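Local coordinates for protein immunomodulatory active chitinase (Trichuris suis, PDB 6G9E) that probably binds and hydrolyses chitin as a family 18 glycoside hydrolase, and is probably immunomodulatory, at residues I309-V314 against S378-H383; R324-E329 against D346-K351. All coordinates share one frame; numbering follows the deposited sequence.

Overall arrangement
Both contacts lie about 19 Å from the centre of the chain, measured to their own centres, and are partly buried at the periphery of the fold rather than in its core. Contact 1 joins the start of helix 311-318 to the loop after strand 364-368; contact 2 joins strand 323-327 to the start of helix 347-360. Their centres are about 15 Å apart, and they meet directly where H383 packs on V347 and Y311 on D346. Contact 1 combines aromatic packing, one side-chain hydrogen bond and a disulfide-bonded cysteine. Contact 2 relies on charge: an arginine bridges two acids, and the more exposed of these lies over a tryptophan.

Contact 1. Residues I309-V314 against S378-H383; sequences ISYYEV and SFCTEH
With CG of Y311 swung opposite its backbone nitrogen (chi1 172°), the ring reaches out to H383 and C380, whereas Y312 places its CG in the cleft flanked by its N and C (chi1 60°) and lies alongside F379. Both tyrosines open helix 311-318, whose first turn carries a capping box: S310 is the N-cap, its OG accepting from E313 N at 3.0 Å, while E313 OE1 accepts from S310 N at 2.8 Å. In the chain the helix falls between strand 268-281 and helix 347-360, consistent with the small alpha+beta insertion that chitotriosidase-like family 18 enzymes carry on their TIM barrel. The contact ties it to the loop that follows strand 364-368.

Y312 and F379 run side by side, their CB atoms 3.5 Å apart. The rings are inclined by 32°, with centroids separated by 4.3 Å, and Y312 CD2 sits over the centre of the phenylalanine face. On the opposite face of the Y312 ring lies S310 OG, so the flat tyrosine fills the layer between the helix cap and F379. Aromatic groups suit this place because the CB-CG-CD2-CE2 side of the tyrosine can lie over the phenylalanine face.

C380 is disulfide-bonded to C315, just beyond 309-314, so a covalent link reinforces the packing. Its SG also approaches Y311 CE2 obliquely at 3.6 Å, a sulfur-aromatic contact. Main-chain N atoms of F379 and C380 bond to the carboxylate of D374, which steadies this part of the loop. Tyrosine suits position 311 because its ring packs while its hydroxyl reaches a polar partner: Y311 OH and H383 NE2 share a hydrogen bond of 2.7 Å, each group lying at the edge of the other's ring and in its plane.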
loop_
_atom_site.group_PDB
_atom_site.type_symbol
_atom_site.label_atom_id
_atom_site.label_comp_id
_atom_site.label_asym_id
_atom_site.label_seq_id
_atom_site.Cartn_x
_atom_site.Cartn_y
_atom_site.Cartn_z
ATOM N N ILE A 309 -6.930 2.812 12.601
ATOM C CA ILE A 309 -6.683 4.195 12.992
ATOM C C ILE A 309 -5.719 4.827 11.993
ATOM O O ILE A 309 -4.734 4.198 11.585
ATOM C CB ILE A 309 -6.139 4.275 14.440
ATOM C CG1 ILE A 309 -5.949 5.731 14.879
ATOM C CG2 ILE A 309 -4.865 3.448 14.610
ATOM C CD1 ILE A 309 -6.251 5.950 16.364
ATOM N N SER A 310 -6.013 6.064 11.580
ATOM C CA SER A 310 -5.042 6.848 10.822
ATOM C C SER A 310 -3.954 7.381 11.750
ATOM O O SER A 310 -4.145 7.498 12.972
ATOM C CB SER A 310 -5.710 8.023 10.112
ATOM O OG SER A 310 -5.947 9.101 11.010
ATOM N N TYR A 311 -2.798 7.714 11.159
ATOM C CA TYR A 311 -1.708 8.214 11.984
ATOM C C TYR A 311 -2.118 9.497 12.689
ATOM O O TYR A 311 -1.905 9.653 13.895
ATOM C CB TYR A 311 -0.446 8.447 11.167
ATOM C CG TYR A 311 0.617 9.163 12.009
ATOM C CD1 TYR A 311 1.198 8.540 13.114
ATOM C CD2 TYR A 311 1.002 10.472 11.723
ATOM C CE1 TYR A 311 2.141 9.188 13.888
ATOM C CE2 TYR A 311 1.944 11.130 12.487
ATOM C CZ TYR A 311 2.514 10.490 13.575
ATOM O OH TYR A 311 3.460 11.150 14.352
ATOM N N TYR A 312 -2.735 10.423 11.958
ATOM C CA TYR A 312 -3.095 11.679 12.598
ATOM C C TYR A 312 -4.104 11.447 13.715
ATOM O O TYR A 312 -4.047 12.120 14.746
ATOM C CB TYR A 312 -3.596 12.702 11.559
ATOM C CG TYR A 312 -4.813 12.316 10.760
ATOM C CD1 TYR A 312 -4.686 11.734 9.502
ATOM C CD2 TYR A 312 -6.095 12.551 11.249
ATOM C CE1 TYR A 312 -5.799 11.374 8.759
ATOM C CE2 TYR A 312 -7.212 12.196 10.528
ATOM C CZ TYR A 312 -7.059 11.613 9.273
ATOM O OH TYR A 312 -8.168 11.280 8.533
ATOM N N GLU A 313 -4.994 10.466 13.562
ATOM C CA GLU A 313 -5.882 10.121 14.666
ATOM C C GLU A 313 -5.084 9.666 15.889
ATOM O O GLU A 313 -5.471 9.945 17.034
ATOM C CB GLU A 313 -6.869 9.041 14.227
ATOM C CG GLU A 313 -7.961 9.534 13.292
ATOM C CD GLU A 313 -8.806 8.397 12.735
ATOM O OE1 GLU A 313 -8.291 7.256 12.641
ATOM O OE2 GLU A 313 -9.985 8.642 12.398
ATOM N N VAL A 314 -3.968 8.961 15.665
ATOM C CA VAL A 314 -3.101 8.576 16.774
ATOM C C VAL A 314 -2.586 9.818 17.488
ATOM O O VAL A 314 -2.580 9.887 18.726
ATOM C CB VAL A 314 -1.941 7.687 16.276
ATOM C CG1 VAL A 314 -0.890 7.521 17.365
ATOM C CG2 VAL A 314 -2.434 6.321 15.827
ATOM N N SER A 378 -1.437 19.602 11.049
ATOM C CA SER A 378 -2.094 20.264 12.165
ATOM C C SER A 378 -2.731 19.312 13.164
ATOM O O SER A 378 -3.201 19.781 14.202
ATOM C CB SER A 378 -3.172 21.234 11.659
ATOM O OG SER A 378 -3.915 20.681 10.582
ATOM N N PHE A 379 -2.784 18.004 12.885
ATOM C CA PHE A 379 -3.331 17.057 13.850
ATOM C C PHE A 379 -2.307 16.685 14.898
ATOM O O PHE A 379 -2.678 16.271 15.996
ATOM C CB PHE A 379 -3.793 15.766 13.171
ATOM C CG PHE A 379 -4.999 15.913 12.283
ATOM C CD1 PHE A 379 -6.282 15.840 12.808
ATOM C CD2 PHE A 379 -4.850 16.061 10.913
ATOM C CE1 PHE A 379 -7.392 15.950 11.982
ATOM C CE2 PHE A 379 -5.961 16.169 10.072
ATOM C CZ PHE A 379 -7.230 16.113 10.607
ATOM N N CYS A 380 -1.026 16.771 14.566
ATOM C CA CYS A 380 0.036 16.401 15.483
ATOM C C CYS A 380 0.757 17.647 15.962
ATOM O O CYS A 380 0.823 18.666 15.259
ATOM C CB CYS A 380 1.059 15.466 14.834
ATOM S SG CYS A 380 0.402 14.034 14.003
ATOM N N THR A 381 1.336 17.533 17.152
ATOM C CA THR A 381 2.099 18.624 17.722
ATOM C C THR A 381 3.580 18.306 17.929
ATOM O O THR A 381 4.388 19.236 17.902
ATOM C CB THR A 381 1.444 19.079 19.038
ATOM O OG1 THR A 381 1.292 17.970 19.933
ATOM C CG2 THR A 381 0.056 19.658 18.742
ATOM N N GLU A 382 3.968 17.028 18.052
ATOM C CA GLU A 382 5.385 16.685 18.200
ATOM C C GLU A 382 6.239 17.166 17.039
ATOM O O GLU A 382 7.457 17.279 17.195
ATOM C CB GLU A 382 5.607 15.171 18.324
ATOM C CG GLU A 382 4.642 14.444 19.223
ATOM C CD GLU A 382 3.520 13.778 18.440
ATOM O OE1 GLU A 382 2.596 14.499 17.975
ATOM O OE2 GLU A 382 3.571 12.535 18.292
ATOM N N HIS A 383 5.651 17.423 15.873
ATOM C CA HIS A 383 6.423 17.742 14.678
ATOM C C HIS A 383 6.376 19.221 14.328
ATOM O O HIS A 383 6.692 19.588 13.193
ATOM C CB HIS A 383 5.930 16.904 13.506
ATOM C CG HIS A 383 5.692 15.472 13.864
ATOM N ND1 HIS A 383 6.690 14.652 14.342
ATOM C CD2 HIS A 383 4.567 14.720 13.835
ATOM C CE1 HIS A 383 6.192 13.450 14.575
ATOM N NE2 HIS A 383 4.907 13.464 14.272
#

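Contact 2. Residues R324-E329 against D346-K351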
loop_
_atom_site.group_PDB
_atom_site.type_symbol
_atom_site.label_atom_id
_atom_site.label_comp_id
_atom_site.label_asym_id
_atom_site.label_seq_id
_atom_site.Cartn_x
_atom_site.Cartn_y
_atom_site.Cartn_z
ATOM N N ARG A 324 2.260 5.645 24.943
ATOM C CA ARG A 324 3.002 4.994 23.876
ATOM C C ARG A 324 4.007 4.003 24.453
ATOM O O ARG A 324 4.498 4.163 25.568
ATOM C CB ARG A 324 3.718 6.042 23.021
ATOM C CG ARG A 324 4.443 5.492 21.812
ATOM C CD ARG A 324 5.125 6.602 21.031
ATOM N NE ARG A 324 6.025 6.116 19.986
ATOM C CZ ARG A 324 7.269 5.694 20.200
ATOM N NH1 ARG A 324 7.771 5.665 21.431
ATOM N NH2 ARG A 324 8.008 5.287 19.176
ATOM N N VAL A 325 4.285 2.948 23.698
ATOM C CA VAL A 325 5.243 1.927 24.103
ATOM C C VAL A 325 6.018 1.504 22.863
ATOM O O VAL A 325 5.430 1.002 21.900
ATOM C CB VAL A 325 4.574 0.696 24.749
ATOM C CG1 VAL A 325 5.636 -0.260 25.287
ATOM C CG2 VAL A 325 3.593 1.095 25.843
ATOM N N TRP A 326 7.323 1.705 22.881
ATOM C CA TRP A 326 8.180 1.201 21.825
ATOM C C TRP A 326 8.417 -0.288 22.030
ATOM O O TRP A 326 8.559 -0.753 23.165
ATOM C CB TRP A 326 9.500 1.966 21.837
ATOM C CG TRP A 326 10.512 1.569 20.818
ATOM C CD1 TRP A 326 11.689 0.918 21.046
ATOM C CD2 TRP A 326 10.472 1.842 19.414
ATOM N NE1 TRP A 326 12.381 0.756 19.868
ATOM C CE2 TRP A 326 11.656 1.317 18.850
ATOM C CE3 TRP A 326 9.549 2.468 18.576
ATOM C CZ2 TRP A 326 11.936 1.398 17.487
ATOM C CZ3 TRP A 326 9.830 2.549 17.222
ATOM C CH2 TRP A 326 11.016 2.015 16.691
ATOM N N ASP A 327 8.435 -1.043 20.931
ATOM C CA ASP A 327 8.817 -2.456 20.955
ATOM C C ASP A 327 10.092 -2.602 20.132
ATOM O O ASP A 327 10.031 -2.615 18.900
ATOM C CB ASP A 327 7.706 -3.345 20.420
ATOM C CG ASP A 327 8.130 -4.797 20.304
ATOM O OD1 ASP A 327 8.616 -5.199 19.226
ATOM O OD2 ASP A 327 7.989 -5.541 21.296
ATOM N N ASP A 328 11.245 -2.716 20.799
ATOM C CA ASP A 328 12.505 -2.629 20.066
ATOM C C ASP A 328 12.744 -3.854 19.189
ATOM O O ASP A 328 13.318 -3.729 18.098
ATOM C CB ASP A 328 13.680 -2.414 21.021
ATOM C CG ASP A 328 14.810 -1.620 20.377
ATOM O OD1 ASP A 328 15.626 -2.214 19.643
ATOM O OD2 ASP A 328 14.872 -0.392 20.582
ATOM N N GLU A 329 12.303 -5.031 19.637
ATOM C CA GLU A 329 12.431 -6.234 18.823
ATOM C C GLU A 329 11.873 -6.017 17.420
ATOM O O GLU A 329 12.571 -6.229 16.419
ATOM C CB GLU A 329 11.701 -7.386 19.500
ATOM C CG GLU A 329 12.591 -8.460 20.033
ATOM C CD GLU A 329 11.863 -9.764 20.184
ATOM O OE1 GLU A 329 10.817 -9.792 20.879
ATOM O OE2 GLU A 329 12.339 -10.760 19.600
ATOM N N ASP A 346 5.158 5.244 13.350
ATOM C CA ASP A 346 5.386 6.658 13.639
ATOM C C ASP A 346 6.740 7.040 13.053
ATOM O O ASP A 346 7.331 6.307 12.248
ATOM C CB ASP A 346 5.315 6.954 15.147
ATOM C CG ASP A 346 6.464 6.307 15.940
ATOM O OD1 ASP A 346 7.234 5.471 15.394
ATOM O OD2 ASP A 346 6.592 6.655 17.134
ATOM N N VAL A 347 7.276 8.181 13.491
ATOM C CA VAL A 347 8.519 8.620 12.867
ATOM C C VAL A 347 9.674 7.691 13.223
ATOM O O VAL A 347 10.538 7.425 12.377
ATOM C CB VAL A 347 8.828 10.078 13.224
ATOM C CG1 VAL A 347 10.203 10.432 12.719
ATOM C CG2 VAL A 347 7.787 11.000 12.607
ATOM N N GLU A 348 9.704 7.151 14.447
ATOM C CA GLU A 348 10.811 6.268 14.806
ATOM C C GLU A 348 10.762 4.965 14.009
ATOM O O GLU A 348 11.783 4.525 13.462
ATOM C CB GLU A 348 10.813 5.987 16.306
ATOM C CG GLU A 348 12.158 5.463 16.812
ATOM C CD GLU A 348 12.098 4.927 18.244
ATOM O OE1 GLU A 348 13.007 4.153 18.639
ATOM O OE2 GLU A 348 11.139 5.281 18.968
ATOM N N SER A 349 9.582 4.338 13.928
ATOM C CA SER A 349 9.464 3.075 13.203
ATOM C C SER A 349 9.763 3.263 11.723
ATOM O O SER A 349 10.473 2.446 11.117
ATOM C CB SER A 349 8.069 2.479 13.398
ATOM O OG SER A 349 7.154 2.976 12.435
ATOM N N MET A 350 9.243 4.350 11.133
ATOM C CA MET A 350 9.519 4.660 9.732
ATOM C C MET A 350 10.999 4.935 9.494
ATOM O O MET A 350 11.572 4.501 8.477
ATOM C CB MET A 350 8.693 5.863 9.298
ATOM C CG MET A 350 7.211 5.631 9.223
ATOM S SD MET A 350 6.733 4.782 7.727
ATOM C CE MET A 350 4.962 5.058 7.715
ATOM N N LYS A 351 11.620 5.705 10.393
ATOM C CA LYS A 351 13.061 5.907 10.319
ATOM C C LYS A 351 13.795 4.580 10.357
ATOM O O LYS A 351 14.827 4.417 9.692
ATOM C CB LYS A 351 13.542 6.802 11.461
ATOM C CG LYS A 351 13.782 8.259 11.100
ATOM C CD LYS A 351 14.488 8.987 12.264
ATOM C CE LYS A 351 13.861 10.359 12.593
ATOM N NZ LYS A 351 14.223 11.464 11.645
#
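E348 reaches from its helix toward W326 on the strand and lays its carboxylate flat over one face of the indole, the two planes only 12° apart. E348 OE1 lies over the rim of that face, 3.1 Å from W326 CE2, and the aliphatic CG makes a CH-pi contact with the six-membered ring. At the ring's edge W326 NE1 donates in the indole plane to D328 OD2 at 2.8 Å, which limits the ring's rotation. Glutamate suits its place because CG packs on the indole while the carboxylate still reaches R324.

The extended R324 meets D346 at about a right angle, guanidinium and carboxylate planes 21° apart. R324 NE at 3.0 Å and R324 NH2 at 2.8 Å grip D346 OD2 side-on through bent bonds, the oxygen tilted from the guanidinium plane. R324 NH2 also reaches E348 OE2, at 3.1 Å, so one arginine probably offsets two charges.

D346 is also N-cap: its OD1 accepts from S349 N, while S349 OG accepts from D346 N and bonds to D345. This capping box orients the acid in a salt-bridge network joining strand 323-327, antiparallel to 332-337, to helix 347-360, a layout consistent with the alpha+beta insertion of chitotriosidase-like family 18 enzymes.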